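Local coordinates for protein ribonucleoside-diphosphate reductase subunit beta (Clostridium botulinum, PDB 6ZJK) that houses a diiron centre and probably generates the radical that its larger partner subunit needs to reduce ribonucleoside diphosphates to deoxyribonucleotides, at residues I28-G33 with N42-N47; E38-G43 with R119-A124; I76-D81 with Y144-D149; K83-L88 with G222-T227. One frame throughout, in Å; residues are numbered along the deposited sequence.

Interaction 1: I28-G33 with N42-N47; sequences IFNEKG and NGNTTN
Ile28 begins the contact by offering its carbonyl oxygen to the side-chain amide of Asn47. The ND2 to O bond is 3.1 Å long and nearly straight at the hydrogen (172°), lying in the plane of the Asn47 amide but well above the carbonyl plane of Ile28. Phe29 directs its CB away from the 42-47 segment, yet CD1 of its ring still reaches 3.7 Å from Thr46 O. That same oxygen weakly accepts the backbone N of Asn30. The Asn30 side chain makes two bonds across the contact: with CG swung opposite the backbone N (chi1 174°), its ND2 reaches Thr45 O at 3.1 Å and, more weakly, Asn44 OD1 at 3.3 Å. The two asparagine side chains meet at roughly a right angle, their amide planes 47° apart. On its other side Asn30 OD1 takes the backbone N of Lys32 at 3.2 Å, an Asx turn within the type I beta turn from Asn30 to Gly33. Lys32 O then weakly accepts Asn44 ND2, which gives the Asn44 amide a partner at each end. At Gly33 the contact is one of van der Waals packing on the backbone, the methyl CG2 of Thr46 lying 3.6 Å from Gly33 C; the Thr46 hydroxyl meanwhile turns to Leu48 N. Both segments belong to the long loop ahead of helix 58-68, and much of the contact rests on the second subunit. There the Phe29 ring meets Phe105 of the second subunit edge-to-face, Ile28 N bonds Glu182 of that subunit, and Gly33 O bonds its Arg165, so the loop lies against helices 90-118, 163-166 and 168-186 of the other chain.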
loop_
_atom_site.group_PDB
_atom_site.type_symbol
_atom_site.label_atom_id
_atom_site.label_comp_id
_atom_site.label_asym_id
_atom_site.label_seq_id
_atom_site.Cartn_x
_atom_site.Cartn_y
_atom_site.Cartn_z
ATOM N N ILE A 28 -4.445 2.548 -16.382
ATOM C CA ILE A 28 -3.312 1.848 -15.787
ATOM C C ILE A 28 -2.004 2.461 -16.287
ATOM O O ILE A 28 -1.123 2.818 -15.499
ATOM C CB ILE A 28 -3.389 0.347 -16.120
ATOM C CG1 ILE A 28 -4.586 -0.313 -15.432
ATOM C CG2 ILE A 28 -2.116 -0.342 -15.692
ATOM C CD1 ILE A 28 -4.573 -0.227 -13.918
ATOM N N PHE A 29 -1.885 2.638 -17.605
ATOM C CA PHE A 29 -0.745 3.304 -18.228
ATOM C C PHE A 29 -1.284 4.141 -19.380
ATOM O O PHE A 29 -2.127 3.671 -20.146
ATOM C CB PHE A 29 0.301 2.291 -18.728
ATOM C CG PHE A 29 1.386 2.898 -19.595
ATOM C CD1 PHE A 29 2.378 3.693 -19.033
ATOM C CD2 PHE A 29 1.418 2.665 -20.961
ATOM C CE1 PHE A 29 3.369 4.258 -19.820
ATOM C CE2 PHE A 29 2.420 3.222 -21.761
ATOM C CZ PHE A 29 3.394 4.017 -21.185
ATOM N N ASN A 30 -0.861 5.397 -19.460
ATOM C CA ASN A 30 -1.355 6.324 -20.473
ATOM C C ASN A 30 -0.185 6.759 -21.350
ATOM O O ASN A 30 0.542 7.693 -20.992
ATOM C CB ASN A 30 -2.038 7.522 -19.817
ATOM C CG ASN A 30 -2.447 8.589 -20.821
ATOM O OD1 ASN A 30 -2.566 8.333 -22.026
ATOM N ND2 ASN A 30 -2.664 9.787 -20.328
ATOM N N GLU A 31 -0.044 6.108 -22.491
ATOM C CA GLU A 31 1.018 6.367 -23.435
ATOM C C GLU A 31 1.063 7.799 -23.935
ATOM O O GLU A 31 2.081 8.232 -24.299
ATOM C CB GLU A 31 1.017 5.375 -24.606
ATOM C CG GLU A 31 -0.100 5.545 -25.609
ATOM C CD GLU A 31 -0.088 4.561 -26.766
ATOM O OE1 GLU A 31 0.921 4.397 -27.417
ATOM O OE2 GLU A 31 -1.129 3.959 -27.041
ATOM N N LYS A 32 -0.047 8.504 -23.930
ATOM C CA LYS A 32 -0.071 9.883 -24.395
ATOM C C LYS A 32 0.122 10.907 -23.281
ATOM O O LYS A 32 0.054 12.107 -23.558
ATOM C CB LYS A 32 -1.374 10.161 -25.150
ATOM C CG LYS A 32 -1.601 9.190 -26.310
ATOM C CD LYS A 32 -0.340 9.045 -27.173
ATOM C CE LYS A 32 -0.599 8.302 -28.487
ATOM N NZ LYS A 32 0.589 8.305 -29.412
ATOM N N GLY A 33 0.460 10.482 -22.064
ATOM C CA GLY A 33 0.729 11.430 -20.995
ATOM C C GLY A 33 2.035 12.189 -21.215
ATOM O O GLY A 33 2.861 11.831 -22.054
ATOM N N ASN A 42 -7.244 15.556 -12.668
ATOM C CA ASN A 42 -7.463 15.854 -14.061
ATOM C C ASN A 42 -6.193 16.136 -14.891
ATOM O O ASN A 42 -6.283 16.686 -15.902
ATOM C CB ASN A 42 -8.499 16.972 -14.270
ATOM C CG ASN A 42 -9.891 16.637 -13.765
ATOM O OD1 ASN A 42 -10.439 15.621 -14.053
ATOM N ND2 ASN A 42 -10.457 17.541 -13.045
ATOM N N GLY A 43 -5.032 15.699 -14.481
ATOM C CA GLY A 43 -3.825 15.969 -15.233
ATOM C C GLY A 43 -3.505 14.878 -16.252
ATOM O O GLY A 43 -3.946 13.735 -16.121
ATOM N N ASN A 44 -2.732 15.248 -17.274
ATOM C CA ASN A 44 -2.340 14.322 -18.345
ATOM C C ASN A 44 -1.055 13.615 -17.923
ATOM O O ASN A 44 0.048 13.964 -18.346
ATOM C CB ASN A 44 -2.146 15.079 -19.661
ATOM C CG ASN A 44 -1.876 14.154 -20.851
ATOM O OD1 ASN A 44 -2.290 12.999 -20.859
ATOM N ND2 ASN A 44 -1.168 14.665 -21.855
ATOM N N THR A 45 -1.213 12.548 -17.135
ATOM C CA THR A 45 -0.090 11.820 -16.552
ATOM C C THR A 45 0.043 10.449 -17.200
ATOM O O THR A 45 -0.931 9.885 -17.703
ATOM C CB THR A 45 -0.268 11.635 -15.034
ATOM O OG1 THR A 45 0.840 10.891 -14.490
ATOM C CG2 THR A 45 -1.554 10.869 -14.741
ATOM N N THR A 46 1.273 9.926 -17.202
ATOM C CA THR A 46 1.517 8.552 -17.630
ATOM C C THR A 46 1.326 7.531 -16.511
ATOM O O THR A 46 1.131 6.350 -16.814
ATOM C CB THR A 46 2.939 8.383 -18.172
ATOM O OG1 THR A 46 3.862 8.552 -17.088
ATOM C CG2 THR A 46 3.240 9.434 -19.277
ATOM N N ASN A 47 1.414 7.960 -15.242
ATOM C CA ASN A 47 1.462 7.147 -14.008
ATOM C C ASN A 47 2.831 6.529 -13.759
ATOM O O ASN A 47 2.947 5.703 -12.853
ATOM C CB ASN A 47 0.433 6.014 -13.947
ATOM C CG ASN A 47 -0.982 6.505 -14.042
ATOM O OD1 ASN A 47 -1.295 7.606 -13.602
ATOM N ND2 ASN A 47 -1.853 5.697 -14.636
#

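Interaction 2: E38-G43 with R119-A124; sequences ESMING and RYITAA
Thr122 holds its hydroxyl between its own backbone N and carbonyl carbon (chi1 56°), a setting that carries OG1 into the bend of the 38-43 loop. There Thr122 OG1 donates to Ser39 O at 2.9 Å, from well above the carbonyl plane, and accepts Gly43 N at 3.0 Å. Beside it, the backbone N of Thr122 bonds Met40 O at 2.8 Å. Ser39 takes a similar first torsion (chi1 57°), which folds OG back onto Ile41 O at 2.8 Å and closes the bend from within. Met40 and Ile121 run side by side, CG of the first 4.1 Å from CD1 of the second, and both press on Val126 of helix 124-151. Two waters complete the seam: one joins Glu38 N to Thr122 O, the other Asn42 N to Tyr120 O. The segment 119-124 is the turn between helices 90-118 and 124-151, with Ala123 at the N-cap position of the latter, so the N-terminal loop is fastened to a corner of the helical bundle. Because the single hydroxyl hydrogen of Thr122 is given to Ser39 O while its oxygen receives Gly43 N, the rotation of this side chain is fixed by two backbone partners and a largely buried polar atom is satisfied.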
loop_
_atom_site.group_PDB
_atom_site.type_symbol
_atom_site.label_atom_id
_atom_site.label_comp_id
_atom_site.label_asym_id
_atom_site.label_seq_id
_atom_site.Cartn_x
_atom_site.Cartn_y
_atom_site.Cartn_z
ATOM N N GLU A 38 1.443 17.432 -13.913
ATOM C CA GLU A 38 0.716 18.620 -14.358
ATOM C C GLU A 38 -0.205 19.181 -13.281
ATOM O O GLU A 38 -0.194 20.387 -13.032
ATOM C CB GLU A 38 -0.112 18.302 -15.615
ATOM C CG GLU A 38 -1.043 19.448 -15.995
ATOM C CD GLU A 38 -1.856 19.212 -17.265
ATOM O OE1 GLU A 38 -2.175 18.037 -17.588
ATOM O OE2 GLU A 38 -2.210 20.226 -17.914
ATOM N N SER A 39 -1.000 18.331 -12.623
ATOM C CA SER A 39 -1.911 18.795 -11.579
ATOM C C SER A 39 -2.291 17.622 -10.681
ATOM O O SER A 39 -1.998 16.462 -10.982
ATOM C CB SER A 39 -3.163 19.445 -12.173
ATOM O OG SER A 39 -3.819 18.526 -13.030
ATOM N N MET A 40 -2.987 17.929 -9.589
ATOM C CA MET A 40 -3.438 16.961 -8.586
ATOM C C MET A 40 -4.496 16.028 -9.100
ATOM O O MET A 40 -4.462 14.884 -8.875
ATOM C CB MET A 40 -3.901 17.639 -7.302
ATOM C CG MET A 40 -4.019 16.743 -6.086
ATOM S SD MET A 40 -2.532 16.115 -5.410
ATOM C CE MET A 40 -1.797 17.545 -4.737
ATOM N N ILE A 41 -5.463 16.578 -9.761
ATOM C CA ILE A 41 -6.484 15.824 -10.401
ATOM C C ILE A 41 -6.617 16.334 -11.825
ATOM O O ILE A 41 -6.175 17.393 -12.138
ATOM C CB ILE A 41 -7.830 15.866 -9.669
ATOM C CG1 ILE A 41 -8.308 17.277 -9.475
ATOM C CG2 ILE A 41 -7.729 15.166 -8.341
ATOM C CD1 ILE A 41 -9.776 17.370 -9.239
ATOM N N ASN A 42 -7.244 15.556 -12.668
ATOM C CA ASN A 42 -7.463 15.854 -14.061
ATOM C C ASN A 42 -6.193 16.136 -14.891
ATOM O O ASN A 42 -6.283 16.686 -15.902
ATOM C CB ASN A 42 -8.499 16.972 -14.270
ATOM C CG ASN A 42 -9.891 16.637 -13.765
ATOM O OD1 ASN A 42 -10.439 15.621 -14.053
ATOM N ND2 ASN A 42 -10.457 17.541 -13.045
ATOM N N GLY A 43 -5.032 15.699 -14.481
ATOM C CA GLY A 43 -3.825 15.969 -15.233
ATOM C C GLY A 43 -3.505 14.878 -16.252
ATOM O O GLY A 43 -3.946 13.735 -16.121
ATOM N N ARG A 119 -6.753 6.497 -6.749
ATOM C CA ARG A 119 -6.929 6.237 -8.123
ATOM C C ARG A 119 -7.492 7.360 -8.975
ATOM O O ARG A 119 -7.639 7.207 -10.139
ATOM C CB ARG A 119 -7.677 4.918 -8.259
ATOM C CG ARG A 119 -9.159 4.926 -8.469
ATOM C CD ARG A 119 -9.702 3.499 -8.649
ATOM N NE ARG A 119 -11.053 3.415 -8.100
ATOM C CZ ARG A 119 -12.049 2.655 -8.544
ATOM N NH1 ARG A 119 -11.922 1.868 -9.588
ATOM N NH2 ARG A 119 -13.210 2.704 -7.933
ATOM N N TYR A 120 -7.757 8.477 -8.339
ATOM C CA TYR A 120 -8.246 9.648 -9.027
ATOM C C TYR A 120 -7.181 10.716 -8.971
ATOM O O TYR A 120 -7.288 11.687 -9.585
ATOM C CB TYR A 120 -9.526 10.164 -8.434
ATOM C CG TYR A 120 -10.687 9.299 -8.732
ATOM C CD1 TYR A 120 -11.064 8.299 -7.887
ATOM C CD2 TYR A 120 -11.394 9.459 -9.854
ATOM C CE1 TYR A 120 -12.123 7.500 -8.159
ATOM C CE2 TYR A 120 -12.444 8.652 -10.127
ATOM C CZ TYR A 120 -12.790 7.683 -9.261
ATOM O OH TYR A 120 -13.837 6.896 -9.538
ATOM N N ILE A 121 -6.142 10.498 -8.213
ATOM C CA ILE A 121 -5.070 11.429 -8.096
ATOM C C ILE A 121 -4.079 11.333 -9.282
ATOM O O ILE A 121 -3.510 10.324 -9.503
ATOM C CB ILE A 121 -4.312 11.186 -6.809
ATOM C CG1 ILE A 121 -5.193 11.505 -5.612
ATOM C CG2 ILE A 121 -3.069 12.004 -6.781
ATOM C CD1 ILE A 121 -5.462 12.953 -5.352
ATOM N N THR A 122 -3.868 12.425 -9.999
ATOM C CA THR A 122 -2.994 12.427 -11.159
ATOM C C THR A 122 -1.575 12.854 -10.998
ATOM O O THR A 122 -0.935 13.089 -11.932
ATOM C CB THR A 122 -3.587 13.164 -12.343
ATOM O OG1 THR A 122 -3.925 14.474 -11.965
ATOM C CG2 THR A 122 -4.793 12.514 -12.779
ATOM N N ALA A 123 -1.107 12.955 -9.786
ATOM C CA ALA A 123 0.290 13.226 -9.454
ATOM C C ALA A 123 0.887 11.965 -8.842
ATOM O O ALA A 123 0.582 11.641 -7.688
ATOM C CB ALA A 123 0.397 14.385 -8.466
ATOM N N ALA A 124 1.761 11.278 -9.588
ATOM C CA ALA A 124 2.282 9.993 -9.127
ATOM C C ALA A 124 3.034 10.120 -7.809
ATOM O O ALA A 124 3.009 9.195 -6.991
ATOM C CB ALA A 124 3.204 9.377 -10.183
HETATM O O HOH W 1 -0.727 15.423 -13.714
HETATM O O HOH W 2 -8.760 12.931 -11.915
#

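Interaction 3: I76-D81 with Y144-D149; sequences ISLNED and YSYILD
Tyr146 OH is held from two sides: it donates to Ile76 O at 2.8 Å and receives a weak bond from a water, which in turn accepts the backbone N of Leu78 at 2.7 Å. The setting is the helical bundle of the ribonucleotide reductase small subunit, a ferritin-like fold. Tyr146 sits on helix 124-151, the helix that also bears the iron ligands Glu137 and His140; the contact itself is more peripheral, with the side chain of Ile147 about 12 Å from an iron ion. The tyrosine's CG stands opposite its backbone N (chi1 169°), which sends the ring out from the helix toward the 76-81 segment. Ile76 O approaches the ring at its edge, in plane, whereas Leu78 comes over one face. Leu78 CD1 lies 4.2 Å from the centroid of the Tyr146 ring and 23° off its normal, a CH-pi contact displaced toward the rim. Leu78 holds the N-cap position of helix 79-84, and Ser77 OG accepts the backbone N of Asn79 at 3.1 Å in an ST turn across it. A bound glycerol, probably from the crystallisation liquor, lies about 5 Å from the Tyr146 side chain. Helix 225-255 also borders the contact, Ala226 touching Leu78 and Ile230 touching Ile147. Beyond the ring, the same methyl CD1 of Leu78 settles against the next residue of the helix, 3.8 Å from Ile147 CA.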
loop_
_atom_site.group_PDB
_atom_site.type_symbol
_atom_site.label_atom_id
_atom_site.label_comp_id
_atom_site.label_asym_id
_atom_site.label_seq_id
_atom_site.Cartn_x
_atom_site.Cartn_y
_atom_site.Cartn_z
ATOM N N ILE A 76 7.608 -5.227 20.049
ATOM C CA ILE A 76 7.436 -4.551 21.301
ATOM C C ILE A 76 6.838 -5.531 22.284
ATOM O O ILE A 76 5.782 -5.985 22.095
ATOM C CB ILE A 76 6.527 -3.351 21.122
ATOM C CG1 ILE A 76 7.208 -2.304 20.280
ATOM C CG2 ILE A 76 6.176 -2.772 22.452
ATOM C CD1 ILE A 76 6.244 -1.514 19.472
ATOM N N SER A 77 7.524 -5.806 23.353
ATOM C CA SER A 77 7.020 -6.822 24.269
ATOM C C SER A 77 5.897 -6.287 25.153
ATOM O O SER A 77 5.995 -5.195 25.718
ATOM C CB SER A 77 8.145 -7.326 25.161
ATOM O OG SER A 77 7.599 -7.848 26.350
ATOM N N LEU A 78 4.903 -7.157 25.344
ATOM C CA LEU A 78 3.694 -6.891 26.121
ATOM C C LEU A 78 3.715 -7.614 27.465
ATOM O O LEU A 78 2.669 -7.748 28.109
ATOM C CB LEU A 78 2.439 -7.286 25.333
ATOM C CG LEU A 78 2.132 -6.416 24.108
ATOM C CD1 LEU A 78 0.825 -6.828 23.420
ATOM C CD2 LEU A 78 2.099 -4.924 24.481
ATOM N N ASN A 79 4.877 -8.131 27.882
ATOM C CA ASN A 79 4.939 -9.012 29.040
ATOM C C ASN A 79 4.351 -8.350 30.279
ATOM O O ASN A 79 3.684 -9.016 31.074
ATOM C CB ASN A 79 6.382 -9.441 29.294
ATOM C CG ASN A 79 6.823 -10.583 28.393
ATOM O OD1 ASN A 79 6.107 -10.991 27.470
ATOM N ND2 ASN A 79 8.018 -11.099 28.650
ATOM N N GLU A 80 4.565 -7.039 30.451
ATOM C CA GLU A 80 4.021 -6.359 31.626
ATOM C C GLU A 80 2.513 -6.174 31.515
ATOM O O GLU A 80 1.795 -6.284 32.518
ATOM C CB GLU A 80 4.704 -5.000 31.831
ATOM C CG GLU A 80 6.126 -5.082 32.372
ATOM C CD GLU A 80 6.211 -5.911 33.646
ATOM O OE1 GLU A 80 5.513 -5.568 34.630
ATOM O OE2 GLU A 80 6.963 -6.912 33.663
ATOM N N ASP A 81 2.008 -5.938 30.301
ATOM C CA ASP A 81 0.571 -5.774 30.117
ATOM C C ASP A 81 -0.192 -7.087 30.312
ATOM O O ASP A 81 -1.355 -7.064 30.737
ATOM C CB ASP A 81 0.273 -5.216 28.723
ATOM C CG ASP A 81 0.832 -3.792 28.519
ATOM O OD1 ASP A 81 1.802 -3.406 29.218
ATOM O OD2 ASP A 81 0.250 -3.037 27.700
ATOM N N TYR A 144 -3.436 -4.175 16.621
ATOM C CA TYR A 144 -4.567 -4.375 17.489
ATOM C C TYR A 144 -4.791 -5.872 17.675
ATOM O O TYR A 144 -5.057 -6.293 18.735
ATOM C CB TYR A 144 -5.838 -3.659 17.027
ATOM C CG TYR A 144 -5.674 -2.170 16.726
ATOM C CD1 TYR A 144 -4.888 -1.384 17.511
ATOM C CD2 TYR A 144 -6.282 -1.589 15.658
ATOM C CE1 TYR A 144 -4.724 -0.058 17.245
ATOM C CE2 TYR A 144 -6.125 -0.260 15.391
ATOM C CZ TYR A 144 -5.343 0.489 16.185
ATOM O OH TYR A 144 -5.160 1.778 15.906
ATOM N N SER A 145 -4.684 -6.646 16.617
ATOM C CA SER A 145 -4.755 -8.101 16.730
ATOM C C SER A 145 -3.658 -8.631 17.650
ATOM O O SER A 145 -3.889 -9.558 18.439
ATOM C CB SER A 145 -4.666 -8.754 15.346
ATOM O OG SER A 145 -5.961 -8.983 14.800
ATOM N N TYR A 146 -2.478 -8.068 17.527
ATOM C CA TYR A 146 -1.366 -8.450 18.340
ATOM C C TYR A 146 -1.607 -8.148 19.815
ATOM O O TYR A 146 -1.277 -8.935 20.628
ATOM C CB TYR A 146 -0.087 -7.808 17.883
ATOM C CG TYR A 146 1.069 -7.935 18.808
ATOM C CD1 TYR A 146 1.540 -9.133 19.190
ATOM C CD2 TYR A 146 1.725 -6.853 19.257
ATOM C CE1 TYR A 146 2.602 -9.245 20.009
ATOM C CE2 TYR A 146 2.796 -6.953 20.080
ATOM C CZ TYR A 146 3.222 -8.157 20.462
ATOM O OH TYR A 146 4.283 -8.263 21.270
ATOM N N ILE A 147 -2.128 -6.975 20.136
ATOM C CA ILE A 147 -2.445 -6.641 21.533
ATOM C C ILE A 147 -3.461 -7.634 22.109
ATOM O O ILE A 147 -3.255 -8.206 23.186
ATOM C CB ILE A 147 -2.944 -5.191 21.662
ATOM C CG1 ILE A 147 -1.799 -4.203 21.404
ATOM C CG2 ILE A 147 -3.584 -4.950 23.054
ATOM C CD1 ILE A 147 -2.236 -2.737 21.252
ATOM N N LEU A 148 -4.578 -7.833 21.402
ATOM C CA LEU A 148 -5.689 -8.597 21.953
ATOM C C LEU A 148 -5.357 -10.074 22.082
ATOM O O LEU A 148 -5.819 -10.735 23.027
ATOM C CB LEU A 148 -6.947 -8.382 21.110
ATOM C CG LEU A 148 -7.526 -6.966 21.092
ATOM C CD1 LEU A 148 -8.770 -7.014 20.233
ATOM C CD2 LEU A 148 -7.851 -6.418 22.544
ATOM N N ASP A 149 -4.600 -10.622 21.116
ATOM C CA ASP A 149 -4.231 -12.027 21.166
ATOM C C ASP A 149 -3.197 -12.286 22.250
ATOM O O ASP A 149 -3.091 -13.419 22.735
ATOM C CB ASP A 149 -3.694 -12.488 19.801
ATOM C CG ASP A 149 -3.606 -14.005 19.689
ATOM O OD1 ASP A 149 -4.643 -14.692 19.884
ATOM O OD2 ASP A 149 -2.505 -14.515 19.400
HETATM O O HOH W 3 4.774 -9.696 24.326
#

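Interaction 4: K83-L88 with G222-T227; sequences KQFPYL and GKMTAT
Gln84 reaches across to the turn at 222-224 with a side chain extended beyond CG. Gln84 CB lies 4.5 Å from Met224 SD, at the flank of the contact. Further out, Gln84 CD comes within 3.6 Å of Gly222 O, and the amide then divides its two ends between two backbone groups. Gln84 NE2 donates to Gly222 O at 2.8 Å, nearly along the C=O axis, while its OE1 accepts Met224 N at 3.2 Å from above the plane of its own carbonyl. With both ends engaged, the rotation of the amide is fixed, and it joins the end of one helix to the start of the next: Gly222 closes helix 190-220 in a Schellman motif with positive phi, and Met224 occupies the N-cap position of helix 225-255. Next to this polar pair the packing is apolar. The Met224 chain is bent at chi2 and chi3, bringing CE to the edge of the Phe85 ring, 3.9 Å from CD1, while Leu88 CD2 lies 4.3 Å from Met224 CG. Around the contact, helix 90-118 presses Arg93 on Phe85 and Leu88 and supplies Glu92 to the Lys223 ammonium in a salt bridge. Phe85 also touches Val151 of helix 124-151, so the turn between helices 190-220 and 225-255 packs where helices 79-84, 90-118 and 124-151 come together.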
loop_
_atom_site.group_PDB
_atom_site.type_symbol
_atom_site.label_atom_id
_atom_site.label_comp_id
_atom_site.label_asym_id
_atom_site.label_seq_id
_atom_site.Cartn_x
_atom_site.Cartn_y
_atom_site.Cartn_z
ATOM N N LYS A 83 0.347 -9.246 32.651
ATOM C CA LYS A 83 0.026 -9.427 34.064
ATOM C C LYS A 83 -1.000 -8.397 34.532
ATOM O O LYS A 83 -1.904 -8.722 35.309
ATOM C CB LYS A 83 1.299 -9.290 34.902
ATOM C CG LYS A 83 2.593 -9.835 34.272
ATOM C CD LYS A 83 3.521 -10.375 35.367
ATOM C CE LYS A 83 4.990 -10.020 35.146
ATOM N NZ LYS A 83 5.941 -10.772 36.010
ATOM N N GLN A 84 -1.056 -7.196 33.953
ATOM C CA GLN A 84 -1.921 -6.133 34.460
ATOM C C GLN A 84 -3.347 -6.203 33.927
ATOM O O GLN A 84 -4.265 -5.680 34.572
ATOM C CB GLN A 84 -1.325 -4.777 34.098
ATOM C CG GLN A 84 0.103 -4.636 34.549
ATOM C CD GLN A 84 0.653 -3.256 34.310
ATOM O OE1 GLN A 84 0.860 -2.842 33.165
ATOM N NE2 GLN A 84 0.920 -2.538 35.396
ATOM N N PHE A 85 -3.550 -6.779 32.738
ATOM C CA PHE A 85 -4.889 -6.822 32.150
ATOM C C PHE A 85 -5.977 -7.411 33.059
ATOM O O PHE A 85 -7.103 -6.887 33.030
ATOM C CB PHE A 85 -4.838 -7.591 30.820
ATOM C CG PHE A 85 -6.094 -7.473 30.006
ATOM C CD1 PHE A 85 -6.346 -6.340 29.256
ATOM C CD2 PHE A 85 -7.024 -8.498 29.993
ATOM C CE1 PHE A 85 -7.503 -6.223 28.512
ATOM C CE2 PHE A 85 -8.182 -8.394 29.242
ATOM C CZ PHE A 85 -8.418 -7.261 28.498
ATOM N N PRO A 86 -5.760 -8.505 33.807
ATOM C CA PRO A 86 -6.846 -9.034 34.656
ATOM C C PRO A 86 -7.244 -8.132 35.814
ATOM O O PRO A 86 -8.287 -8.374 36.430
ATOM C CB PRO A 86 -6.281 -10.370 35.169
ATOM C CG PRO A 86 -5.245 -10.738 34.175
ATOM C CD PRO A 86 -4.630 -9.454 33.735
ATOM N N TYR A 87 -6.440 -7.137 36.160
ATOM C CA TYR A 87 -6.768 -6.319 37.313
ATOM C C TYR A 87 -7.287 -4.938 36.931
ATOM O O TYR A 87 -7.522 -4.117 37.821
ATOM C CB TYR A 87 -5.552 -6.204 38.233
ATOM C CG TYR A 87 -5.164 -7.514 38.870
ATOM C CD1 TYR A 87 -3.848 -7.963 38.832
ATOM C CD2 TYR A 87 -6.104 -8.306 39.514
ATOM C CE1 TYR A 87 -3.482 -9.150 39.410
ATOM C CE2 TYR A 87 -5.738 -9.510 40.100
ATOM C CZ TYR A 87 -4.425 -9.923 40.038
ATOM O OH TYR A 87 -4.035 -11.111 40.608
ATOM N N LEU A 88 -7.539 -4.693 35.643
ATOM C CA LEU A 88 -8.300 -3.513 35.248
ATOM C C LEU A 88 -9.699 -3.554 35.855
ATOM O O LEU A 88 -10.303 -4.625 35.990
ATOM C CB LEU A 88 -8.397 -3.427 33.725
ATOM C CG LEU A 88 -7.107 -3.300 32.920
ATOM C CD1 LEU A 88 -7.454 -3.243 31.465
ATOM C CD2 LEU A 88 -6.332 -2.059 33.351
ATOM N N GLY A 222 0.372 3.877 35.294
ATOM C CA GLY A 222 1.066 2.612 35.441
ATOM C C GLY A 222 0.338 1.391 34.904
ATOM O O GLY A 222 0.776 0.265 35.171
ATOM N N LYS A 223 -0.758 1.573 34.170
ATOM C CA LYS A 223 -1.573 0.480 33.653
ATOM C C LYS A 223 -1.418 0.397 32.134
ATOM O O LYS A 223 -1.541 1.411 31.437
ATOM C CB LYS A 223 -3.043 0.682 34.056
ATOM C CG LYS A 223 -3.292 0.661 35.589
ATOM C CD LYS A 223 -4.681 1.222 36.009
ATOM C CE LYS A 223 -4.892 1.159 37.535
ATOM N NZ LYS A 223 -6.041 1.980 38.056
ATOM N N MET A 224 -1.154 -0.815 31.623
ATOM C CA MET A 224 -1.040 -1.077 30.181
ATOM C C MET A 224 0.003 -0.182 29.517
ATOM O O MET A 224 -0.270 0.466 28.509
ATOM C CB MET A 224 -2.391 -0.925 29.469
ATOM C CG MET A 224 -3.513 -1.731 30.120
ATOM S SD MET A 224 -3.226 -3.524 30.249
ATOM C CE MET A 224 -3.323 -4.033 28.517
ATOM N N THR A 225 1.217 -0.161 30.079
ATOM C CA THR A 225 2.233 0.774 29.596
ATOM C C THR A 225 2.749 0.396 28.209
ATOM O O THR A 225 3.017 1.274 27.386
ATOM C CB THR A 225 3.400 0.833 30.577
ATOM O OG1 THR A 225 3.684 -0.488 31.021
ATOM C CG2 THR A 225 3.014 1.653 31.801
ATOM N N ALA A 226 2.903 -0.900 27.925
ATOM C CA ALA A 226 3.457 -1.266 26.622
ATOM C C ALA A 226 2.426 -1.132 25.512
ATOM O O ALA A 226 2.793 -0.890 24.359
ATOM C CB ALA A 226 4.017 -2.687 26.650
ATOM N N THR A 227 1.140 -1.281 25.837
ATOM C CA THR A 227 0.094 -0.906 24.894
ATOM C C THR A 227 0.214 0.578 24.532
ATOM O O THR A 227 0.009 0.966 23.374
ATOM C CB THR A 227 -1.265 -1.266 25.510
ATOM O OG1 THR A 227 -1.386 -2.703 25.567
ATOM C CG2 THR A 227 -2.424 -0.710 24.720
#

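In the fold
From the N terminus, interaction 1 closes a short loop within the chain ahead of helix 58-68. Interaction 2 takes up the same stretch, sharing Asn42 and Gly43, and ties it to the corner between helices 90-118 and 124-151. Interactions 3 and 4 lie together at the far end of the bundle, on the opposite side of the chain's centre from interaction 2, with centres about 40 Å and 46 Å from it. Interactions 2, 3 and 4 all cross one another along the sequence. Helix 79-84 serves both 3 and 4, and its Asp81 bonds Ala226 and Thr227, linking helix 124-151, by way of helix 79-84, to the start of helix 225-255.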